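Local coordinates for beta-xylanase (Roseburia intestinalis L1-82, PDB 6SGF), which binds xylan weakly through this CBM86 carbohydrate-binding module of a longer enzyme that probably hydrolyses internal beta-1,4-xylosidic linkages in xylans, at residues V72-N83 with T95-A103. Sequence-based numbering, arbitrary orientation.
With XYP (beta-D-xylopyranose), chain H.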
loop_
_atom_site.group_PDB
_atom_site.type_symbol
_atom_site.label_atom_id
_atom_site.label_comp_id
_atom_site.label_asym_id
_atom_site.label_seq_id
_atom_site.Cartn_x
_atom_site.Cartn_y
_atom_site.Cartn_z
ATOM N N VAL B 72 -1.934 1.399 -18.390
ATOM C CA VAL B 72 -0.526 1.697 -18.185
ATOM C C VAL B 72 -0.101 2.593 -19.342
ATOM O O VAL B 72 -0.049 2.154 -20.493
ATOM C CB VAL B 72 0.326 0.435 -18.108
ATOM C CG1 VAL B 72 1.775 0.804 -17.830
ATOM C CG2 VAL B 72 -0.212 -0.471 -17.044
ATOM N N TYR B 73 0.228 3.836 -19.040
ATOM C CA TYR B 73 0.603 4.787 -20.080
ATOM C C TYR B 73 2.096 4.682 -20.365
ATOM O O TYR B 73 2.889 4.325 -19.482
ATOM C CB TYR B 73 0.298 6.207 -19.643
ATOM C CG TYR B 73 -1.146 6.576 -19.473
ATOM C CD1 TYR B 73 -1.877 6.166 -18.363
ATOM C CD2 TYR B 73 -1.767 7.393 -20.409
ATOM C CE1 TYR B 73 -3.185 6.560 -18.185
ATOM C CE2 TYR B 73 -3.056 7.803 -20.244
ATOM C CZ TYR B 73 -3.774 7.378 -19.155
ATOM O OH TYR B 73 -5.071 7.797 -19.032
ATOM N N ASN B 74 2.485 4.996 -21.599
ATOM C CA ASN B 74 3.906 5.053 -21.938
ATOM C C ASN B 74 4.175 6.278 -22.812
ATOM O O ASN B 74 4.862 6.217 -23.829
ATOM C CB ASN B 74 4.387 3.747 -22.580
ATOM C CG ASN B 74 3.813 3.481 -23.984
ATOM O OD1 ASN B 74 2.680 3.834 -24.311
ATOM N ND2 ASN B 74 4.615 2.809 -24.812
ATOM N N GLY B 75 3.649 7.417 -22.376
ATOM C CA GLY B 75 4.041 8.708 -22.893
ATOM C C GLY B 75 3.088 9.324 -23.882
ATOM O O GLY B 75 3.275 10.491 -24.249
ATOM N N GLY B 76 2.092 8.571 -24.348
ATOM C CA GLY B 76 1.138 9.090 -25.301
ATOM C C GLY B 76 -0.048 9.768 -24.639
ATOM O O GLY B 76 -0.189 9.807 -23.414
ATOM N N ASP B 77 -0.938 10.286 -25.494
ATOM C CA ASP B 77 -2.133 10.960 -25.009
ATOM C C ASP B 77 -3.095 9.991 -24.329
ATOM O O ASP B 77 -3.943 10.424 -23.537
ATOM C CB ASP B 77 -2.853 11.638 -26.173
ATOM C CG ASP B 77 -2.109 12.856 -26.690
ATOM O OD1 ASP B 77 -1.424 13.511 -25.883
ATOM O OD2 ASP B 77 -2.217 13.142 -27.907
ATOM N N ASP B 78 -3.070 8.724 -24.732
ATOM C CA ASP B 78 -3.816 7.662 -24.078
ATOM C C ASP B 78 -2.937 6.428 -23.970
ATOM O O ASP B 78 -1.889 6.332 -24.599
ATOM C CB ASP B 78 -5.101 7.325 -24.828
ATOM C CG ASP B 78 -6.221 6.893 -23.898
ATOM O OD1 ASP B 78 -5.936 6.382 -22.774
ATOM O OD2 ASP B 78 -7.400 7.070 -24.300
ATOM N N ALA B 79 -3.381 5.473 -23.166
ATOM C CA ALA B 79 -2.696 4.192 -23.087
ATOM C C ALA B 79 -2.980 3.410 -24.354
ATOM O O ALA B 79 -4.059 3.521 -24.936
ATOM C CB ALA B 79 -3.177 3.407 -21.863
ATOM N N THR B 80 -2.008 2.625 -24.797
ATOM C CA THR B 80 -2.267 1.763 -25.951
ATOM C C THR B 80 -3.217 0.618 -25.576
ATOM O O THR B 80 -3.388 0.250 -24.407
ATOM C CB THR B 80 -0.978 1.179 -26.533
ATOM O OG1 THR B 80 -0.420 0.219 -25.619
ATOM C CG2 THR B 80 0.044 2.250 -26.810
ATOM N N ALA B 81 -3.843 0.038 -26.594
ATOM C CA ALA B 81 -4.778 -1.060 -26.355
ATOM C C ALA B 81 -4.094 -2.250 -25.689
ATOM O O ALA B 81 -4.674 -2.896 -24.812
ATOM C CB ALA B 81 -5.437 -1.474 -27.678
ATOM N N ALA B 82 -2.849 -2.535 -26.068
ATOM C CA ALA B 82 -2.096 -3.628 -25.460
ATOM C C ALA B 82 -1.822 -3.399 -23.973
ATOM O O ALA B 82 -1.533 -4.357 -23.244
ATOM C CB ALA B 82 -0.778 -3.819 -26.206
ATOM N N ASN B 83 -1.852 -2.148 -23.531
ATOM C CA ASN B 83 -1.553 -1.781 -22.152
ATOM C C ASN B 83 -2.796 -1.395 -21.360
ATOM O O ASN B 83 -2.688 -0.700 -20.338
ATOM C CB ASN B 83 -0.523 -0.668 -22.175
ATOM C CG ASN B 83 0.817 -1.164 -22.644
ATOM O OD1 ASN B 83 1.145 -2.343 -22.469
ATOM N ND2 ASN B 83 1.580 -0.299 -23.270
ATOM N N THR B 95 -3.775 -7.741 -12.638
ATOM C CA THR B 95 -2.445 -7.630 -13.221
ATOM C C THR B 95 -2.539 -7.343 -14.710
ATOM O O THR B 95 -3.330 -7.973 -15.422
ATOM C CB THR B 95 -1.641 -8.909 -12.982
ATOM O OG1 THR B 95 -1.359 -9.030 -11.583
ATOM C CG2 THR B 95 -0.343 -8.872 -13.731
ATOM N N ILE B 96 -1.765 -6.357 -15.167
ATOM C CA ILE B 96 -1.569 -6.096 -16.587
ATOM C C ILE B 96 -0.114 -6.418 -16.900
ATOM O O ILE B 96 0.789 -5.968 -16.187
ATOM C CB ILE B 96 -1.878 -4.636 -16.954
ATOM C CG1 ILE B 96 -3.371 -4.344 -16.827
ATOM C CG2 ILE B 96 -1.426 -4.342 -18.387
ATOM C CD1 ILE B 96 -3.661 -2.861 -16.968
ATOM N N ASN B 97 0.126 -7.151 -17.984
ATOM C CA ASN B 97 1.500 -7.376 -18.410
ATOM C C ASN B 97 1.780 -6.454 -19.597
ATOM O O ASN B 97 1.385 -6.776 -20.725
ATOM C CB ASN B 97 1.699 -8.840 -18.789
ATOM C CG ASN B 97 1.361 -9.786 -17.633
ATOM O OD1 ASN B 97 0.296 -10.407 -17.585
ATOM N ND2 ASN B 97 2.258 -9.852 -16.674
ATOM N N PRO B 98 2.420 -5.307 -19.396
ATOM C CA PRO B 98 2.507 -4.287 -20.447
ATOM C C PRO B 98 3.622 -4.558 -21.447
ATOM O O PRO B 98 4.564 -5.293 -21.186
ATOM C CB PRO B 98 2.832 -3.018 -19.646
ATOM C CG PRO B 98 3.753 -3.550 -18.591
ATOM C CD PRO B 98 3.179 -4.895 -18.190
ATOM N N SER B 99 3.507 -3.924 -22.608
ATOM C CA SER B 99 4.516 -4.082 -23.646
ATOM C C SER B 99 4.582 -2.795 -24.450
ATOM O O SER B 99 3.601 -2.057 -24.553
ATOM C CB SER B 99 4.253 -5.289 -24.573
ATOM O OG SER B 99 2.928 -5.342 -25.083
ATOM N N GLY B 100 5.746 -2.551 -25.046
ATOM C CA GLY B 100 5.955 -1.472 -25.984
ATOM C C GLY B 100 7.211 -0.683 -25.658
ATOM O O GLY B 100 8.089 -1.141 -24.925
ATOM N N ASP B 101 7.303 0.529 -26.191
ATOM C CA ASP B 101 8.526 1.309 -26.089
ATOM C C ASP B 101 8.419 2.398 -25.031
ATOM O O ASP B 101 7.342 2.726 -24.533
ATOM C CB ASP B 101 8.874 1.913 -27.452
ATOM C CG ASP B 101 9.425 0.871 -28.420
ATOM O OD1 ASP B 101 9.975 -0.144 -27.936
ATOM O OD2 ASP B 101 9.313 1.059 -29.657
ATOM N N GLY B 102 9.567 2.995 -24.734
ATOM C CA GLY B 102 9.592 4.172 -23.897
ATOM C C GLY B 102 9.503 3.836 -22.418
ATOM O O GLY B 102 9.859 2.745 -21.973
ATOM N N ALA B 103 9.027 4.807 -21.647
ATOM C CA ALA B 103 8.961 4.699 -20.198
ATOM C C ALA B 103 7.514 4.783 -19.729
ATOM O O ALA B 103 6.697 5.492 -20.330
ATOM C CB ALA B 103 9.778 5.794 -19.524
HETATM C C1 XYP H . -11.705 7.983 -23.891
HETATM C C2 XYP H . -10.830 6.998 -23.113
HETATM C C3 XYP H . -10.668 5.744 -23.899
HETATM C C4 XYP H . -11.984 5.210 -24.415
HETATM C C5 XYP H . -12.808 6.254 -25.180
HETATM O O2 XYP H . -9.602 7.653 -22.783
HETATM O O3 XYP H . -10.053 4.753 -23.026
HETATM O O4 XYP H . -11.666 4.104 -25.275
HETATM O O5 XYP H . -13.017 7.373 -24.259
HETATM O O HOH W 1 2.162 -0.643 -26.799
HETATM O O HOH W 2 0.637 -6.035 -23.600
#
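Asn-83 and Ser-99 meet through both ends of one carboxamide, which reads the serine backbone twice. The N-H of Ser-99 lies in the carbonyl plane of Asn-83 and takes a lone pair of OD1 at 2.8 Å, while Asn-83 ND2 donates a hydrogen bond to Ser-99 O over 3.0 Å, the donor tilted 27° from the plane of that carbonyl. CG of Asn-83 lies anti to the carbonyl carbon and beside the backbone N (chi1 -69°), a torsion that carries the amide across to the 95-103 segment. A second asparagine works further along: Asn-74 ND2 reaches Asp-101 O at 2.7 Å, in the plane of that carbonyl, and Asn-74 CA adds a C-H...O contact to Ala-103 O of 3.3 Å.

Water extends the polar seam. One molecule donates to Ser-99 O and also bonds Thr-80 OG1; another donates to the carbonyls of Ala-82 and Asn-97 and accepts from Ser-99 OG.

Apolar contact is sparser. Val-72 and Ile-96 lie alongside one another, their side chains running opposite ways (Val-72 CG2 to Ile-96 CD1, 4.2 Å), and Val-72 CG1 faces Pro-98 CB. Met-51 touches Asn-74, Asn-83 and Pro-98.

The contact joins the two sheets of the beta-sandwich, tying the loop after strand 68-73 to the connection between strands 93-96 and 103-110. The same loop carries Asp-78 of the glycan pocket, whose OD2 accepts from xylose O2 at 2.7 Å, while OD1 takes Ala-79 N and a salt bridge from Lys-71.

An alanine in place of Asn-83 would probably leave both the N-H and the carbonyl of Ser-99 without their shared side-chain mate. Because amides and backbone groups, rather than charges, make the direct hydrogen bonds between the segments, the join depends on direction more than on charge.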